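Local coordinates for putative transcription regulator (Lactobacillus plantarum, PDB 3K69), which probably binds DNA as a dimer through a winged helix-turn-helix domain and so regulates transcription, at residues 118-121 with 122-126; 107-111 with 112-116; 45-48 with 49-53; 81-84 with 85-89. One frame throughout, in Å; residues are numbered along the deposited sequence.

Contact 1. Residues 118-121 with 122-126; sequences ETLT and DLFTV
Phe124 leans back on Leu120, one turn earlier in the same helix. Its first torsion (chi1 -67°) sets CG beside the backbone N, so the side chain runs back along the helix. CB lies 3.3 Å from Leu120 O, and CG and CD2 pass the same oxygen, which sees the ring obliquely. Further out, CE2 reaches Leu120 CB at 3.9 Å. Leucine suits the spot because its branch extends the greasy surface: Leu120 CD2 meets Leu123 CD2 at 3.9 Å, the two side chains lying side by side.

The other flank of the helix is polar. Thr121 O accepts Thr125 N at 2.9 Å and Thr125 OG1 at 2.6 Å, from opposite faces of its carbonyl plane, so the threonine hydroxyl is satisfied without leaving the helix; Thr121 OG1 turns to Ser117 O instead. Glu118 OE2 and Asp122 OD2, 4.4 Å apart, share a water that donates to both and probably eases their repulsion.

All this lies midway along helix 111-136. Tyr93 and Ile97 of a loop cover the Phe124 side, while Tyr135 and Ser12 of the second subunit pack on Phe124 and Leu120.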
loop_
_atom_site.group_PDB
_atom_site.type_symbol
_atom_site.label_atom_id
_atom_site.label_comp_id
_atom_site.label_asym_id
_atom_site.label_seq_id
_atom_site.Cartn_x
_atom_site.Cartn_y
_atom_site.Cartn_z
ATOM N N GLU A 118 1.316 10.761 15.621
ATOM C CA GLU A 118 -0.144 10.798 15.539
ATOM C C GLU A 118 -0.647 11.360 14.200
ATOM O O GLU A 118 -1.611 10.865 13.664
ATOM C CB GLU A 118 -0.771 11.558 16.704
ATOM C CG GLU A 118 -2.292 11.573 16.636
ATOM C CD GLU A 118 -2.928 12.422 17.730
ATOM O OE1 GLU A 118 -2.176 12.929 18.591
ATOM O OE2 GLU A 118 -4.178 12.543 17.712
ATOM N N THR A 119 -0.001 12.407 13.693
ATOM C CA THR A 119 -0.300 12.971 12.369
ATOM C C THR A 119 -0.116 12.008 11.190
ATOM O O THR A 119 -1.000 11.862 10.329
ATOM C CB THR A 119 0.585 14.206 12.144
ATOM O OG1 THR A 119 0.109 15.230 13.020
ATOM C CG2 THR A 119 0.550 14.711 10.621
ATOM N N LEU A 120 1.014 11.317 11.158
ATOM C CA LEU A 120 1.258 10.334 10.093
ATOM C C LEU A 120 0.402 9.120 10.188
ATOM O O LEU A 120 -0.036 8.587 9.162
ATOM C CB LEU A 120 2.740 9.955 9.999
ATOM C CG LEU A 120 3.630 11.062 9.453
ATOM C CD1 LEU A 120 5.072 10.591 9.571
ATOM C CD2 LEU A 120 3.247 11.452 7.981
ATOM N N THR A 121 0.141 8.671 11.418
ATOM C CA THR A 121 -0.773 7.572 11.630
ATOM C C THR A 121 -2.159 7.913 11.066
ATOM O O THR A 121 -2.752 7.105 10.362
ATOM C CB THR A 121 -0.877 7.138 13.121
ATOM O OG1 THR A 121 0.405 6.719 13.572
ATOM C CG2 THR A 121 -1.899 5.967 13.310
ATOM N N ASP A 122 -2.667 9.105 11.359
ATOM C CA ASP A 122 -3.964 9.475 10.816
ATOM C C ASP A 122 -3.926 9.566 9.269
ATOM O O ASP A 122 -4.805 9.027 8.590
ATOM C CB ASP A 122 -4.442 10.783 11.394
ATOM C CG ASP A 122 -4.831 10.698 12.869
ATOM O OD1 ASP A 122 -4.887 9.579 13.458
ATOM O OD2 ASP A 122 -5.101 11.787 13.449
ATOM N N LEU A 123 -2.911 10.247 8.752
ATOM C CA LEU A 123 -2.671 10.354 7.329
ATOM C C LEU A 123 -2.687 8.968 6.598
ATOM O O LEU A 123 -3.459 8.758 5.655
ATOM C CB LEU A 123 -1.370 11.098 7.070
ATOM C CG LEU A 123 -1.060 11.428 5.594
ATOM C CD1 LEU A 123 -2.023 12.447 4.990
ATOM C CD2 LEU A 123 0.414 11.824 5.366
ATOM N N PHE A 124 -1.826 8.061 7.049
ATOM C CA PHE A 124 -1.679 6.706 6.484
ATOM C C PHE A 124 -2.960 5.885 6.641
ATOM O O PHE A 124 -3.334 5.137 5.741
ATOM C CB PHE A 124 -0.551 5.955 7.197
ATOM C CG PHE A 124 0.825 6.507 6.972
ATOM C CD1 PHE A 124 1.173 7.179 5.807
ATOM C CD2 PHE A 124 1.806 6.314 7.911
ATOM C CE1 PHE A 124 2.500 7.660 5.617
ATOM C CE2 PHE A 124 3.117 6.796 7.734
ATOM C CZ PHE A 124 3.450 7.458 6.570
ATOM N N THR A 125 -3.649 6.038 7.777
ATOM C CA THR A 125 -4.909 5.317 8.006
ATOM C C THR A 125 -6.020 5.788 7.090
ATOM O O THR A 125 -6.727 4.971 6.493
ATOM C CB THR A 125 -5.361 5.379 9.479
ATOM O OG1 THR A 125 -4.277 4.950 10.312
ATOM C CG2 THR A 125 -6.581 4.479 9.725
ATOM N N VAL A 126 -6.198 7.097 6.962
ATOM C CA VAL A 126 -7.187 7.606 6.024
ATOM C C VAL A 126 -6.870 7.167 4.575
ATOM O O VAL A 126 -7.775 6.768 3.819
ATOM C CB VAL A 126 -7.330 9.167 6.145
ATOM C CG1 VAL A 126 -8.273 9.693 5.096
ATOM C CG2 VAL A 126 -7.838 9.547 7.596
HETATM O O HOH W 1 -5.902 12.010 15.893
#

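Contact 2. Residues 107-111 with 112-116; sequences ADQSP and IAANI
Ser110 is the N-cap of helix 111-136, and its side chain accepts from Ala113 N. The backbone arrives extended through Gln109 and Ser110 (psi 155° at Ser110) and turns helical at Pro111. From there Ser110 O takes the first hydrogen bond of the helix, from Ala114 N at 2.8 Å. Two residues on, Ile112 O accepts from both Asn115 N and Ile116 N.

The cap itself comes from the serine side chain. OG stands between the backbone N and the carbonyl carbon (chi1 74°), which swings it under the first turn to within 3.1 Å of Ala113 N. This supplies an acceptor for a first-turn N-H that has no helical carbonyl before it. Serine fits because its hydroxyl is on a short arm, and proline suits the next position because the first turn does not need its missing N-H and its ring already fixes a helical phi.

Gln109, just before the cap, meets Ala114 through CB to CB at 3.5 Å. These are the two positions a hydrophobic staple joins, though here a methylene and a methyl do the touching. The bent glutamine chain then brings OE1 to 3.4 Å from Ala113 CB, and both residues rest on Pro100. Ile112 faces the second subunit and packs on its His16.

Asn115 splits its amide between two partners: OD1 bonds to His150 NE2 of the second subunit, while ND2 donates to a lone pair of Pro111 O at 2.7 Å, in the carbonyl plane.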
loop_
_atom_site.group_PDB
_atom_site.type_symbol
_atom_site.label_atom_id
_atom_site.label_comp_id
_atom_site.label_asym_id
_atom_site.label_seq_id
_atom_site.Cartn_x
_atom_site.Cartn_y
_atom_site.Cartn_z
ATOM N N ALA A 107 7.286 15.087 26.858
ATOM C CA ALA A 107 7.335 16.207 27.826
ATOM C C ALA A 107 8.379 17.265 27.443
ATOM O O ALA A 107 8.109 18.469 27.536
ATOM C CB ALA A 107 7.595 15.694 29.239
ATOM N N ASP A 108 9.576 16.805 27.053
ATOM C CA ASP A 108 10.556 17.637 26.320
ATOM C C ASP A 108 10.719 17.099 24.899
ATOM O O ASP A 108 11.754 17.308 24.263
ATOM C CB ASP A 108 11.929 17.699 27.008
ATOM N N GLN A 109 9.703 16.402 24.398
ATOM C CA GLN A 109 9.603 16.193 22.974
ATOM C C GLN A 109 9.429 17.551 22.310
ATOM O O GLN A 109 8.655 18.392 22.781
ATOM C CB GLN A 109 8.438 15.264 22.612
ATOM C CG GLN A 109 8.739 13.778 22.794
ATOM C CD GLN A 109 10.225 13.474 22.670
ATOM O OE1 GLN A 109 10.780 13.443 21.568
ATOM N NE2 GLN A 109 10.886 13.282 23.815
ATOM N N SER A 110 10.181 17.772 21.233
ATOM C CA SER A 110 9.981 18.941 20.399
ATOM C C SER A 110 8.576 18.850 19.836
ATOM O O SER A 110 8.024 17.757 19.719
ATOM C CB SER A 110 10.994 18.997 19.240
ATOM O OG SER A 110 10.704 18.047 18.211
ATOM N N PRO A 111 7.993 19.997 19.494
ATOM C CA PRO A 111 6.729 20.007 18.776
ATOM C C PRO A 111 6.644 18.925 17.671
ATOM O O PRO A 111 5.654 18.208 17.609
ATOM C CB PRO A 111 6.678 21.419 18.189
ATOM C CG PRO A 111 7.425 22.265 19.214
ATOM C CD PRO A 111 8.495 21.360 19.773
ATOM N N ILE A 112 7.682 18.775 16.858
ATOM C CA ILE A 112 7.635 17.858 15.714
ATOM C C ILE A 112 7.658 16.442 16.214
ATOM O O ILE A 112 6.772 15.671 15.905
ATOM C CB ILE A 112 8.797 18.056 14.703
ATOM C CG1 ILE A 112 8.767 19.465 14.114
ATOM C CG2 ILE A 112 8.721 17.049 13.587
ATOM C CD1 ILE A 112 10.106 19.956 13.755
ATOM N N ALA A 113 8.674 16.111 17.006
ATOM C CA ALA A 113 8.808 14.773 17.582
ATOM C C ALA A 113 7.596 14.315 18.388
ATOM O O ALA A 113 7.274 13.152 18.373
ATOM C CB ALA A 113 10.047 14.705 18.461
ATOM N N ALA A 114 6.943 15.229 19.103
ATOM C CA ALA A 114 5.818 14.868 19.979
ATOM C C ALA A 114 4.554 14.525 19.194
ATOM O O ALA A 114 3.676 13.867 19.706
ATOM C CB ALA A 114 5.516 16.023 20.931
ATOM N N ASN A 115 4.459 15.029 17.969
ATOM C CA ASN A 115 3.202 15.063 17.205
ATOM C C ASN A 115 3.193 14.287 15.900
ATOM O O ASN A 115 2.137 14.023 15.346
ATOM C CB ASN A 115 2.864 16.517 16.903
ATOM C CG ASN A 115 2.407 17.270 18.148
ATOM O OD1 ASN A 115 1.439 16.876 18.799
ATOM N ND2 ASN A 115 3.124 18.338 18.500
ATOM N N ILE A 116 4.377 13.975 15.394
ATOM C CA ILE A 116 4.535 13.360 14.089
ATOM C C ILE A 116 3.884 11.991 14.010
ATOM O O ILE A 116 3.233 11.652 13.013
ATOM C CB ILE A 116 6.049 13.356 13.661
ATOM C CG1 ILE A 116 6.227 12.896 12.219
ATOM C CG2 ILE A 116 6.893 12.460 14.535
ATOM C CD1 ILE A 116 5.812 13.879 11.212
#

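Contact 3. Residues 45-48 with 49-53; sequences IRNI and LSVLH
Leu49 N donates to Ile45 O at 3.0 Å, the first of four successive backbone bonds that open helix 46-54. Ser50 N follows to Arg46 O at 3.1 Å, Val51 N to Asn47 O and Leu52 N to Ile48 O, the last two at 2.9 Å each. Every carbonyl from Ile45 to Ile48 is thus taken by the N-H four residues later, and His53 N continues the series to Leu49 O. Towards the helix end, Val51 O bonds to His55 ND1 and His53 ND1 to Leu58 O, so two histidine rings tie the end of the helix to the chain that follows.

With the backbone paired in this way, apolar side chains can be buried at little cost. Ile45 CD1 meets Leu49 CD1 at 3.9 Å, the two chains side by side and pointing the same way; they rest together on Leu34 of helix 31-38. On the next flank Ile48 CG2 approaches Leu52 CD1 at 4.2 Å, and Ile48 also packs on Ala14 of helix 9-22. The outward side carries Arg46 and Asn47, polar residues suited to solvent. Asn47 has CG anti to its backbone N (chi1 -177°), which brings ND2 slantwise across to Val51 CG2, 4.0 Å away. That valine methyl also sits 3.2 Å from Asn47 O.

Helix 46-54 follows helix 31-38 and precedes the hairpin 59-61/67-69, an order that, in a helix-turn-helix family, is consistent with a winged helix-turn-helix in which helix 46-54 is probably the recognition helix.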
loop_
_atom_site.group_PDB
_atom_site.type_symbol
_atom_site.label_atom_id
_atom_site.label_comp_id
_atom_site.label_asym_id
_atom_site.label_seq_id
_atom_site.Cartn_x
_atom_site.Cartn_y
_atom_site.Cartn_z
ATOM N N ILE A 45 0.263 -22.163 0.676
ATOM C CA ILE A 45 -1.132 -21.801 0.405
ATOM C C ILE A 45 -2.124 -22.393 1.424
ATOM O O ILE A 45 -3.314 -22.049 1.410
ATOM C CB ILE A 45 -1.601 -22.224 -1.032
ATOM C CG1 ILE A 45 -1.608 -23.741 -1.227
ATOM C CG2 ILE A 45 -0.778 -21.549 -2.104
ATOM C CD1 ILE A 45 -2.282 -24.167 -2.511
ATOM N N ARG A 46 -1.638 -23.303 2.261
ATOM C CA ARG A 46 -2.458 -24.064 3.205
ATOM C C ARG A 46 -3.183 -23.126 4.150
ATOM O O ARG A 46 -4.366 -23.310 4.437
ATOM C CB ARG A 46 -1.564 -25.069 3.980
ATOM C CG ARG A 46 -2.174 -25.748 5.242
ATOM C CD ARG A 46 -1.196 -26.847 5.877
ATOM N NE ARG A 46 -1.855 -27.776 6.817
ATOM C CZ ARG A 46 -2.809 -28.668 6.479
ATOM N NH1 ARG A 46 -3.273 -28.775 5.227
ATOM N NH2 ARG A 46 -3.334 -29.463 7.405
ATOM N N ASN A 47 -2.475 -22.118 4.625
ATOM C CA ASN A 47 -3.064 -21.168 5.534
ATOM C C ASN A 47 -4.189 -20.367 4.903
ATOM O O ASN A 47 -5.232 -20.191 5.514
ATOM C CB ASN A 47 -2.028 -20.212 6.125
ATOM C CG ASN A 47 -2.641 -19.264 7.138
ATOM O OD1 ASN A 47 -3.072 -19.685 8.211
ATOM N ND2 ASN A 47 -2.723 -17.978 6.785
ATOM N N ILE A 48 -3.977 -19.868 3.695
ATOM C CA ILE A 48 -5.020 -19.071 3.024
ATOM C C ILE A 48 -6.267 -19.916 2.701
ATOM O O ILE A 48 -7.378 -19.454 2.885
ATOM C CB ILE A 48 -4.458 -18.349 1.769
ATOM C CG1 ILE A 48 -3.620 -17.168 2.234
ATOM C CG2 ILE A 48 -5.605 -17.800 0.865
ATOM C CD1 ILE A 48 -4.453 -16.115 3.040
ATOM N N LEU A 49 -6.072 -21.152 2.242
ATOM C CA LEU A 49 -7.201 -22.030 1.929
ATOM C C LEU A 49 -8.014 -22.297 3.210
ATOM O O LEU A 49 -9.231 -22.329 3.167
ATOM C CB LEU A 49 -6.740 -23.321 1.283
ATOM C CG LEU A 49 -6.132 -23.226 -0.116
ATOM C CD1 LEU A 49 -5.635 -24.621 -0.555
ATOM C CD2 LEU A 49 -7.100 -22.655 -1.126
ATOM N N SER A 50 -7.309 -22.447 4.331
ATOM C CA SER A 50 -7.918 -22.640 5.641
ATOM C C SER A 50 -8.717 -21.415 6.066
ATOM O O SER A 50 -9.870 -21.541 6.464
ATOM C CB SER A 50 -6.848 -22.974 6.664
ATOM O OG SER A 50 -7.301 -22.739 7.964
ATOM N N VAL A 51 -8.128 -20.230 5.908
ATOM C CA VAL A 51 -8.817 -18.950 6.194
ATOM C C VAL A 51 -10.088 -18.792 5.319
ATOM O O VAL A 51 -11.145 -18.362 5.793
ATOM C CB VAL A 51 -7.843 -17.737 6.042
ATOM C CG1 VAL A 51 -8.570 -16.406 6.168
ATOM C CG2 VAL A 51 -6.754 -17.799 7.092
ATOM N N LEU A 52 -9.999 -19.143 4.049
ATOM C CA LEU A 52 -11.158 -19.020 3.161
ATOM C C LEU A 52 -12.265 -19.998 3.582
ATOM O O LEU A 52 -13.433 -19.637 3.629
ATOM C CB LEU A 52 -10.741 -19.290 1.728
ATOM C CG LEU A 52 -9.909 -18.199 1.051
ATOM C CD1 LEU A 52 -9.510 -18.726 -0.351
ATOM C CD2 LEU A 52 -10.686 -16.835 0.973
ATOM N N HIS A 53 -11.871 -21.241 3.864
ATOM C CA HIS A 53 -12.749 -22.237 4.433
ATOM C C HIS A 53 -13.423 -21.789 5.731
ATOM O O HIS A 53 -14.625 -21.851 5.815
ATOM C CB HIS A 53 -12.026 -23.537 4.691
ATOM C CG HIS A 53 -12.919 -24.619 5.199
ATOM N ND1 HIS A 53 -14.162 -24.874 4.652
ATOM C CD2 HIS A 53 -12.757 -25.515 6.195
ATOM C CE1 HIS A 53 -14.732 -25.864 5.319
ATOM N NE2 HIS A 53 -13.888 -26.292 6.232
#

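Contact 4. Residues 81-84 with 85-89; sequences DLYD and LTIPP. With DMS (dimethyl sulfoxide), chain C.
Ile87 lies over one face of the Tyr83 ring. Its CB stands above CE1, while CD1 reaches toward the phenol end, 3.7 Å from CZ. Tyrosine gives a broad flat surface here, and a beta-branched isoleucine spreads over it. The ring gets to this place because CG is anti to the backbone N (chi1 -171°). Tyr135 of helix 111-136 stacks on the same ring, and Phe11 of helix 9-22 meets it at a steep angle. At its rim OH bonds to the oxygen of a dimethyl sulfoxide, probably from the crystallisation liquor, although the 2.4 Å between Tyr83 OH and that oxygen is too short to be trusted.

These residues close helix 79-86, which packs against helices 9-22 and 46-54 of the probable winged helix-turn-helix domain and also against the long helix 111-136. Ile87 is the first to leave helical geometry, yet its N still donates to Tyr83 O at 2.8 Å.

Leu82 and Thr86 slant across each other, CD1 to CG2 at 4.0 Å. Thr86 OG1, buried, is held by donating to Leu82 O at 3.1 Å, the same oxygen that takes Thr86 N at 2.9 Å. Prolines suit the exit, having no N-H to offer a helix: Asp84 O receives instead a CA-H contact from Pro88 CA at 3.2 Å. The Asp84 carboxylate is held by helix 111-136, with a salt bridge from OD1 to Arg132 and a hydrogen bond from OD2 to His136.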
loop_
_atom_site.group_PDB
_atom_site.type_symbol
_atom_site.label_atom_id
_atom_site.label_comp_id
_atom_site.label_asym_id
_atom_site.label_seq_id
_atom_site.Cartn_x
_atom_site.Cartn_y
_atom_site.Cartn_z
ATOM N N ASP A 81 -14.044 -7.120 0.655
ATOM C CA ASP A 81 -14.145 -8.099 1.725
ATOM C C ASP A 81 -13.016 -9.122 1.613
ATOM O O ASP A 81 -12.340 -9.385 2.575
ATOM C CB ASP A 81 -15.498 -8.822 1.693
ATOM C CG ASP A 81 -16.652 -7.940 2.121
ATOM O OD1 ASP A 81 -16.381 -6.879 2.721
ATOM O OD2 ASP A 81 -17.823 -8.317 1.864
ATOM N N LEU A 82 -12.793 -9.666 0.438
ATOM C CA LEU A 82 -11.701 -10.636 0.255
ATOM C C LEU A 82 -10.313 -10.039 0.555
ATOM O O LEU A 82 -9.499 -10.653 1.276
ATOM C CB LEU A 82 -11.752 -11.210 -1.170
ATOM C CG LEU A 82 -10.749 -12.330 -1.451
ATOM C CD1 LEU A 82 -10.969 -13.490 -0.461
ATOM C CD2 LEU A 82 -10.840 -12.779 -2.978
ATOM N N TYR A 83 -10.064 -8.833 0.026
ATOM C CA TYR A 83 -8.795 -8.105 0.235
ATOM C C TYR A 83 -8.562 -7.885 1.747
ATOM O O TYR A 83 -7.474 -8.133 2.254
ATOM C CB TYR A 83 -8.770 -6.746 -0.532
ATOM C CG TYR A 83 -7.402 -6.105 -0.505
ATOM C CD1 TYR A 83 -6.990 -5.327 0.589
ATOM C CD2 TYR A 83 -6.489 -6.341 -1.528
ATOM C CE1 TYR A 83 -5.708 -4.803 0.652
ATOM C CE2 TYR A 83 -5.173 -5.802 -1.479
ATOM C CZ TYR A 83 -4.794 -5.047 -0.377
ATOM O OH TYR A 83 -3.518 -4.500 -0.298
ATOM N N ASP A 84 -9.601 -7.415 2.435
ATOM C CA ASP A 84 -9.510 -7.093 3.836
ATOM C C ASP A 84 -9.250 -8.346 4.665
ATOM O O ASP A 84 -8.482 -8.301 5.643
ATOM C CB ASP A 84 -10.752 -6.341 4.336
ATOM C CG ASP A 84 -10.954 -4.969 3.675
ATOM O OD1 ASP A 84 -10.022 -4.375 3.046
ATOM O OD2 ASP A 84 -12.106 -4.492 3.770
ATOM N N LEU A 85 -9.844 -9.474 4.263
ATOM C CA LEU A 85 -9.590 -10.741 4.944
ATOM C C LEU A 85 -8.167 -11.238 4.735
ATOM O O LEU A 85 -7.500 -11.626 5.680
ATOM C CB LEU A 85 -10.617 -11.809 4.523
ATOM C CG LEU A 85 -10.534 -13.220 5.140
ATOM C CD1 LEU A 85 -10.749 -13.200 6.679
ATOM C CD2 LEU A 85 -11.530 -14.138 4.393
ATOM N N THR A 86 -7.690 -11.224 3.512
ATOM C CA THR A 86 -6.397 -11.796 3.197
ATOM C C THR A 86 -5.238 -10.866 3.539
ATOM O O THR A 86 -4.141 -11.339 3.768
ATOM C CB THR A 86 -6.327 -12.226 1.711
ATOM O OG1 THR A 86 -6.495 -11.095 0.864
ATOM C CG2 THR A 86 -7.412 -13.282 1.396
ATOM N N ILE A 87 -5.478 -9.552 3.542
ATOM C CA ILE A 87 -4.444 -8.560 3.865
ATOM C C ILE A 87 -5.038 -7.640 4.936
ATOM O O ILE A 87 -5.485 -6.567 4.627
ATOM C CB ILE A 87 -3.941 -7.790 2.597
ATOM C CG1 ILE A 87 -3.389 -8.778 1.566
ATOM C CG2 ILE A 87 -2.811 -6.777 2.950
ATOM C CD1 ILE A 87 -2.925 -8.150 0.326
ATOM N N PRO A 88 -5.076 -8.086 6.205
ATOM C CA PRO A 88 -5.855 -7.316 7.206
ATOM C C PRO A 88 -5.324 -5.881 7.441
ATOM O O PRO A 88 -4.145 -5.637 7.266
ATOM C CB PRO A 88 -5.758 -8.173 8.489
ATOM C CG PRO A 88 -5.226 -9.500 8.057
ATOM C CD PRO A 88 -4.464 -9.293 6.779
ATOM N N PRO A 89 -6.203 -4.923 7.760
ATOM C CA PRO A 89 -5.722 -3.545 7.982
ATOM C C PRO A 89 -4.619 -3.422 9.067
ATOM O O PRO A 89 -4.721 -4.041 10.115
ATOM C CB PRO A 89 -6.996 -2.783 8.410
ATOM C CG PRO A 89 -8.132 -3.575 7.845
ATOM C CD PRO A 89 -7.670 -5.024 7.841
HETATM S S DMS C . -1.625 -5.618 -3.202
HETATM O O DMS C . -1.546 -4.777 -1.625
HETATM C C1 DMS C . -0.521 -4.907 -4.436
HETATM C C2 DMS C . -0.826 -7.248 -3.021
#

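Overall arrangement
Along the chain the order is contact 3, contact 4, contact 2, contact 1. Contact 2 is the lead-in and first turn of helix 111-136 and contact 1 the turns that follow, their centres 16 Å apart, and both touch the second subunit. Contacts 3 and 4, on helices 46-54 and 79-86, have centres 13 Å apart and meet directly: Leu52 CD2 packs on Leu82 CD1 at 3.7 Å, Val51 CG1 on Leu85 CG at 3.9 Å. Contact 4 lies between the two regions, its centre 19 Å from that of contact 1, whereas the centres of contacts 2 and 3 are 43 Å apart. The probable DNA-reading helix is thus distant from the start of the dimer-forming helix, with helix 79-86 packed between them.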